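Local coordinates for protein putative aspartate aminotransferase (Thermus thermophilus, PDB 1IUG) that probably transfers amino groups between amino acids and 2-oxo acids, aspartate likely among them, with pyridoxal 5'-phosphate bound as a Schiff base to a lysine, at residues Leu155-Val161 with Val176-Gly182; Ala46-Gly51 with Glu168-Glu172. One frame throughout, in Å; residues are numbered along the deposited sequence.

Overall arrangement
Both contacts lie in the part of the chain built round the seven-stranded mixed sheet, their centres about 10 Å apart. Contact 1 is wholly buried and joins two neighbouring parallel strands; contact 2 pairs the end of helix 30-47 with the loop between those same strands, with Arg48, Glu50 and Glu168 exposed. Main-chain ladder bonds and small side chains make up the first, whereas one glutamate carboxylate and a loose ion pair do much of the work in the second. They touch directly: Phe47 packs on Ser181, Leu171 packs on Ala179, and Val176 N probably bonds to Leu171 O.

Contact 1. Residues Leu155-Val161 with Val176-Gly182; sequences LVGADMV and VDAAASG
Ala158 is held through both its backbone N and its backbone O: the N donates to Ala178 O at 2.7 Å, and the O takes Ala180 N at 2.9 Å. The two strand segments, 155-159 and 178-182, run in the same direction, their axes approaching to 4.6 Å and lying 13° from parallel. Met160 N to Ala180 O carries the ladder one step past the end of the first strand. At the other end Val156 O receives Asp177 N at 2.9 Å and, weakly, Ala178 N. The Asp177 carboxylate extends this pairing: OD2 offers its anti lone pair to Val156 N at 2.8 Å. Its CG stands beside its own backbone N (chi1 -58°), which turns the carboxylate back to the first strand, where the Leu155 side chain crosses that of Asp177 at about a right angle, CD2 nearest CG. On the sheet face bearing Ala158 and Ala179, the extended Met160 chain lays SD against Ala179 CB at 3.6 Å, and Val176 CG1 meets Ala158 CB. Beyond the ladder, Val161 CG2 rests on Ser181 CA, while an Asx turn, Val161 N to Asp159 OD1 at 2.9 Å, turns the chain just after the strand. Among second-shell partners, Arg201 forms a salt bridge with Asp177 OD1 and should help fix that carboxylate. Asp159 OD2 comes close to the pyridine N1 of the lysine-bound cofactor at position 185, the placing expected of the aspartate that faces this nitrogen in related aminotransferases. Helix 60-71 covers the face carrying Asp159, Ala178 and Ala180; helix 140-150, with Phe47 of helix 30-47, packs on the other. Strand 124-128 continues the sheet beyond 155-159, and antiparallel strand 193-198 lies beyond 178-182.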
loop_
_atom_site.group_PDB
_atom_site.type_symbol
_atom_site.label_atom_id
_atom_site.label_comp_id
_atom_site.label_asym_id
_atom_site.label_seq_id
_atom_site.Cartn_x
_atom_site.Cartn_y
_atom_site.Cartn_z
ATOM N N LEU A 155 8.090 -21.405 15.733
ATOM C CA LEU A 155 8.159 -19.957 15.543
ATOM C C LEU A 155 6.909 -19.289 16.095
ATOM O O LEU A 155 5.806 -19.826 15.975
ATOM C CB LEU A 155 8.293 -19.616 14.057
ATOM C CG LEU A 155 9.598 -19.955 13.337
ATOM C CD1 LEU A 155 9.379 -19.880 11.837
ATOM C CD2 LEU A 155 10.703 -19.007 13.767
ATOM N N VAL A 156 7.092 -18.128 16.716
ATOM C CA VAL A 156 5.977 -17.368 17.273
ATOM C C VAL A 156 5.845 -16.034 16.533
ATOM O O VAL A 156 6.728 -15.175 16.620
ATOM C CB VAL A 156 6.163 -17.098 18.785
ATOM C CG1 VAL A 156 4.996 -16.272 19.327
ATOM C CG2 VAL A 156 6.275 -18.416 19.549
ATOM N N GLY A 157 4.773 -15.903 15.755
ATOM C CA GLY A 157 4.515 -14.682 15.010
ATOM C C GLY A 157 3.472 -13.864 15.751
ATOM O O GLY A 157 2.512 -14.428 16.282
ATOM N N ALA A 158 3.637 -12.543 15.788
ATOM C CA ALA A 158 2.683 -11.708 16.508
ATOM C C ALA A 158 2.159 -10.479 15.775
ATOM O O ALA A 158 2.859 -9.863 14.971
ATOM C CB ALA A 158 3.270 -11.290 17.840
ATOM N N ASP A 159 0.901 -10.158 16.051
ATOM C CA ASP A 159 0.243 -8.987 15.493
ATOM C C ASP A 159 0.418 -7.934 16.584
ATOM O O ASP A 159 -0.186 -8.040 17.650
ATOM C CB ASP A 159 -1.250 -9.277 15.261
ATOM C CG ASP A 159 -2.055 -8.037 14.824
ATOM O OD1 ASP A 159 -1.676 -6.888 15.137
ATOM O OD2 ASP A 159 -3.107 -8.217 14.185
ATOM N N MET A 160 1.278 -6.953 16.326
ATOM C CA MET A 160 1.534 -5.874 17.277
ATOM C C MET A 160 1.062 -4.540 16.693
ATOM O O MET A 160 1.620 -3.481 17.002
ATOM C CB MET A 160 3.029 -5.794 17.606
ATOM C CG MET A 160 3.577 -6.956 18.430
ATOM S SD MET A 160 5.358 -6.757 18.702
ATOM C CE MET A 160 5.733 -8.183 19.663
ATOM N N VAL A 161 0.018 -4.597 15.864
ATOM C CA VAL A 161 -0.513 -3.400 15.224
ATOM C C VAL A 161 -0.967 -2.335 16.206
ATOM O O VAL A 161 -0.726 -1.149 15.966
ATOM C CB VAL A 161 -1.626 -3.717 14.196
ATOM C CG1 VAL A 161 -2.174 -2.430 13.611
ATOM C CG2 VAL A 161 -1.068 -4.579 13.066
ATOM N N VAL A 176 9.230 -13.691 20.968
ATOM C CA VAL A 176 8.572 -13.534 19.674
ATOM C C VAL A 176 9.596 -13.497 18.544
ATOM O O VAL A 176 10.572 -12.752 18.604
ATOM C CB VAL A 176 7.699 -12.258 19.653
ATOM C CG1 VAL A 176 7.024 -12.093 18.302
ATOM C CG2 VAL A 176 6.650 -12.333 20.765
ATOM N N ASP A 177 9.375 -14.314 17.520
ATOM C CA ASP A 177 10.293 -14.377 16.386
ATOM C C ASP A 177 10.008 -13.350 15.299
ATOM O O ASP A 177 10.929 -12.839 14.665
ATOM C CB ASP A 177 10.298 -15.786 15.792
ATOM C CG ASP A 177 10.699 -16.834 16.807
ATOM O OD1 ASP A 177 11.877 -16.833 17.209
ATOM O OD2 ASP A 177 9.835 -17.636 17.222
ATOM N N ALA A 178 8.733 -13.038 15.097
ATOM C CA ALA A 178 8.344 -12.071 14.076
ATOM C C ALA A 178 7.081 -11.333 14.485
ATOM O O ALA A 178 6.233 -11.872 15.200
ATOM C CB ALA A 178 8.144 -12.768 12.730
ATOM N N ALA A 179 6.951 -10.101 14.010
ATOM C CA ALA A 179 5.795 -9.288 14.344
ATOM C C ALA A 179 5.381 -8.385 13.187
ATOM O O ALA A 179 6.185 -8.064 12.312
ATOM C CB ALA A 179 6.089 -8.452 15.584
ATOM N N ALA A 180 4.111 -7.997 13.185
ATOM C CA ALA A 180 3.580 -7.116 12.157
ATOM C C ALA A 180 2.875 -5.935 12.819
ATOM O O ALA A 180 2.291 -6.065 13.895
ATOM C CB ALA A 180 2.607 -7.870 11.255
ATOM N N SER A 181 2.984 -4.775 12.185
ATOM C CA SER A 181 2.345 -3.567 12.670
ATOM C C SER A 181 2.001 -2.697 11.468
ATOM O O SER A 181 2.322 -3.048 10.332
ATOM C CB SER A 181 3.260 -2.810 13.631
ATOM O OG SER A 181 2.549 -1.751 14.252
ATOM N N GLY A 182 1.331 -1.578 11.728
ATOM C CA GLY A 182 0.939 -0.666 10.669
ATOM C C GLY A 182 1.198 0.777 11.059
ATOM O O GLY A 182 1.606 1.064 12.186
#

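Contact 2. Residues Ala46-Gly51 with Glu168-Glu172; sequences AFRTEG and EVALE
Glu172 reaches across to Thr49 and Glu50 and holds both with one carboxylate. Among the hydrogen bonds, Thr49 OG1 donates to the syn lone pair of Glu172 OE2 at 2.9 Å, and Glu50 N to Glu172 OE1 at 2.8 Å, on its syn side and somewhat out of the carboxylate plane. Two donors on two oxygens should hinder the group from rotating. Thr49 OG1 lies anti to its backbone N (chi1 -179°), and there it also accepts from Gly51 N at 2.9 Å, closing an ST turn; the hydroxyl thus both gives and receives. Between the backbones, Leu171 N makes a weak but nearly straight bond to Arg48 O, 176° at the hydrogen, and Ala170 CA lends a CA-H...O contact to Phe47 O. The ionic part is loose: Arg48 NH2 and Glu168 OE2 form a salt bridge at 3.5 Å, with the guanidinium and carboxylate planes turned 51° apart. Val169 O lies over one face of that guanidinium. A second carboxylate, that of Glu251, comes close to Glu168, so the arginine may ease some like-charge repulsion. In the apolar group, Arg48 CB sits 3.7 Å from Ala170 CB, Leu171 CD2 leans on Thr49, and Leu171 CD1 approaches Phe47 CD2 at 4.1 Å. Phe47 and Leu171 also share Ala179 and Ala197 of strands 178-182 and 193-198, which ties the buried side of the contact to the sheet. Arg48, with positive phi, is the first residue to leave helical geometry after helix 30-47. What results is a helix-to-strand turn leading into edge strand 52-57, laid along a connecting loop of the large cofactor-binding domain of a class-V aminotransferase.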
loop_
_atom_site.group_PDB
_atom_site.type_symbol
_atom_site.label_atom_id
_atom_site.label_comp_id
_atom_site.label_asym_id
_atom_site.label_seq_id
_atom_site.Cartn_x
_atom_site.Cartn_y
_atom_site.Cartn_z
ATOM N N ALA A 46 12.230 0.694 18.005
ATOM C CA ALA A 46 10.843 0.634 18.451
ATOM C C ALA A 46 10.392 -0.797 18.729
ATOM O O ALA A 46 9.685 -1.045 19.703
ATOM C CB ALA A 46 9.926 1.292 17.420
ATOM N N PHE A 47 10.815 -1.733 17.882
ATOM C CA PHE A 47 10.453 -3.140 18.038
ATOM C C PHE A 47 11.315 -3.895 19.054
ATOM O O PHE A 47 10.959 -5.004 19.464
ATOM C CB PHE A 47 10.514 -3.867 16.692
ATOM C CG PHE A 47 9.234 -3.815 15.909
ATOM C CD1 PHE A 47 9.140 -3.045 14.751
ATOM C CD2 PHE A 47 8.129 -4.567 16.306
ATOM C CE1 PHE A 47 7.968 -3.031 14.002
ATOM C CE2 PHE A 47 6.954 -4.559 15.563
ATOM C CZ PHE A 47 6.873 -3.792 14.410
ATOM N N ARG A 48 12.452 -3.310 19.437
ATOM C CA ARG A 48 13.360 -3.934 20.401
ATOM C C ARG A 48 13.866 -5.248 19.820
ATOM O O ARG A 48 13.570 -6.323 20.342
ATOM C CB ARG A 48 12.636 -4.235 21.720
ATOM C CG ARG A 48 12.095 -3.051 22.494
ATOM C CD ARG A 48 13.169 -2.080 22.921
ATOM N NE ARG A 48 12.646 -1.104 23.881
ATOM C CZ ARG A 48 12.199 -1.405 25.100
ATOM N NH1 ARG A 48 12.206 -2.664 25.535
ATOM N NH2 ARG A 48 11.739 -0.441 25.892
ATOM N N THR A 49 14.583 -5.163 18.708
ATOM C CA THR A 49 15.114 -6.357 18.072
ATOM C C THR A 49 16.502 -6.119 17.502
ATOM O O THR A 49 16.890 -4.988 17.230
ATOM C CB THR A 49 14.177 -6.888 16.944
ATOM O OG1 THR A 49 14.738 -8.081 16.375
ATOM C CG2 THR A 49 14.006 -5.858 15.839
ATOM N N GLU A 50 17.261 -7.198 17.377
ATOM C CA GLU A 50 18.598 -7.133 16.814
ATOM C C GLU A 50 18.454 -7.513 15.341
ATOM O O GLU A 50 19.422 -7.493 14.584
ATOM C CB GLU A 50 19.515 -8.130 17.527
ATOM C CG GLU A 50 20.989 -7.745 17.515
ATOM C CD GLU A 50 21.270 -6.488 18.320
ATOM O OE1 GLU A 50 20.918 -6.458 19.522
ATOM O OE2 GLU A 50 21.841 -5.530 17.750
ATOM N N GLY A 51 17.222 -7.845 14.950
ATOM C CA GLY A 51 16.929 -8.238 13.584
ATOM C C GLY A 51 16.673 -7.095 12.622
ATOM O O GLY A 51 17.245 -6.016 12.758
ATOM N N GLU A 168 4.377 -1.733 26.017
ATOM C CA GLU A 168 5.706 -2.332 25.944
ATOM C C GLU A 168 5.732 -3.491 24.961
ATOM O O GLU A 168 4.851 -4.356 24.984
ATOM C CB GLU A 168 6.145 -2.838 27.320
ATOM C CG GLU A 168 6.545 -1.745 28.304
ATOM C CD GLU A 168 7.868 -1.075 27.951
ATOM O OE1 GLU A 168 8.120 0.037 28.462
ATOM O OE2 GLU A 168 8.665 -1.660 27.179
ATOM N N VAL A 169 6.741 -3.495 24.095
ATOM C CA VAL A 169 6.908 -4.552 23.103
ATOM C C VAL A 169 8.387 -4.890 22.904
ATOM O O VAL A 169 9.273 -4.083 23.198
ATOM C CB VAL A 169 6.308 -4.163 21.710
ATOM C CG1 VAL A 169 4.802 -3.954 21.801
ATOM C CG2 VAL A 169 6.995 -2.917 21.154
ATOM N N ALA A 170 8.634 -6.098 22.417
ATOM C CA ALA A 170 9.979 -6.584 22.125
ATOM C C ALA A 170 9.814 -7.849 21.306
ATOM O O ALA A 170 8.743 -8.456 21.306
ATOM C CB ALA A 170 10.740 -6.886 23.408
ATOM N N LEU A 171 10.846 -8.219 20.559
ATOM C CA LEU A 171 10.777 -9.437 19.769
ATOM C C LEU A 171 11.399 -10.609 20.525
ATOM O O LEU A 171 10.729 -11.237 21.348
ATOM C CB LEU A 171 11.435 -9.246 18.405
ATOM C CG LEU A 171 10.466 -9.313 17.220
ATOM C CD1 LEU A 171 9.345 -8.311 17.412
ATOM C CD2 LEU A 171 11.207 -9.032 15.930
ATOM N N GLU A 172 12.682 -10.873 20.285
ATOM C CA GLU A 172 13.367 -11.986 20.939
ATOM C C GLU A 172 13.318 -11.951 22.466
ATOM O O GLU A 172 13.224 -12.997 23.105
ATOM C CB GLU A 172 14.817 -12.138 20.436
ATOM C CG GLU A 172 15.677 -10.872 20.432
ATOM C CD GLU A 172 15.655 -10.123 19.099
ATOM O OE1 GLU A 172 16.715 -9.611 18.685
ATOM O OE2 GLU A 172 14.587 -10.031 18.469
#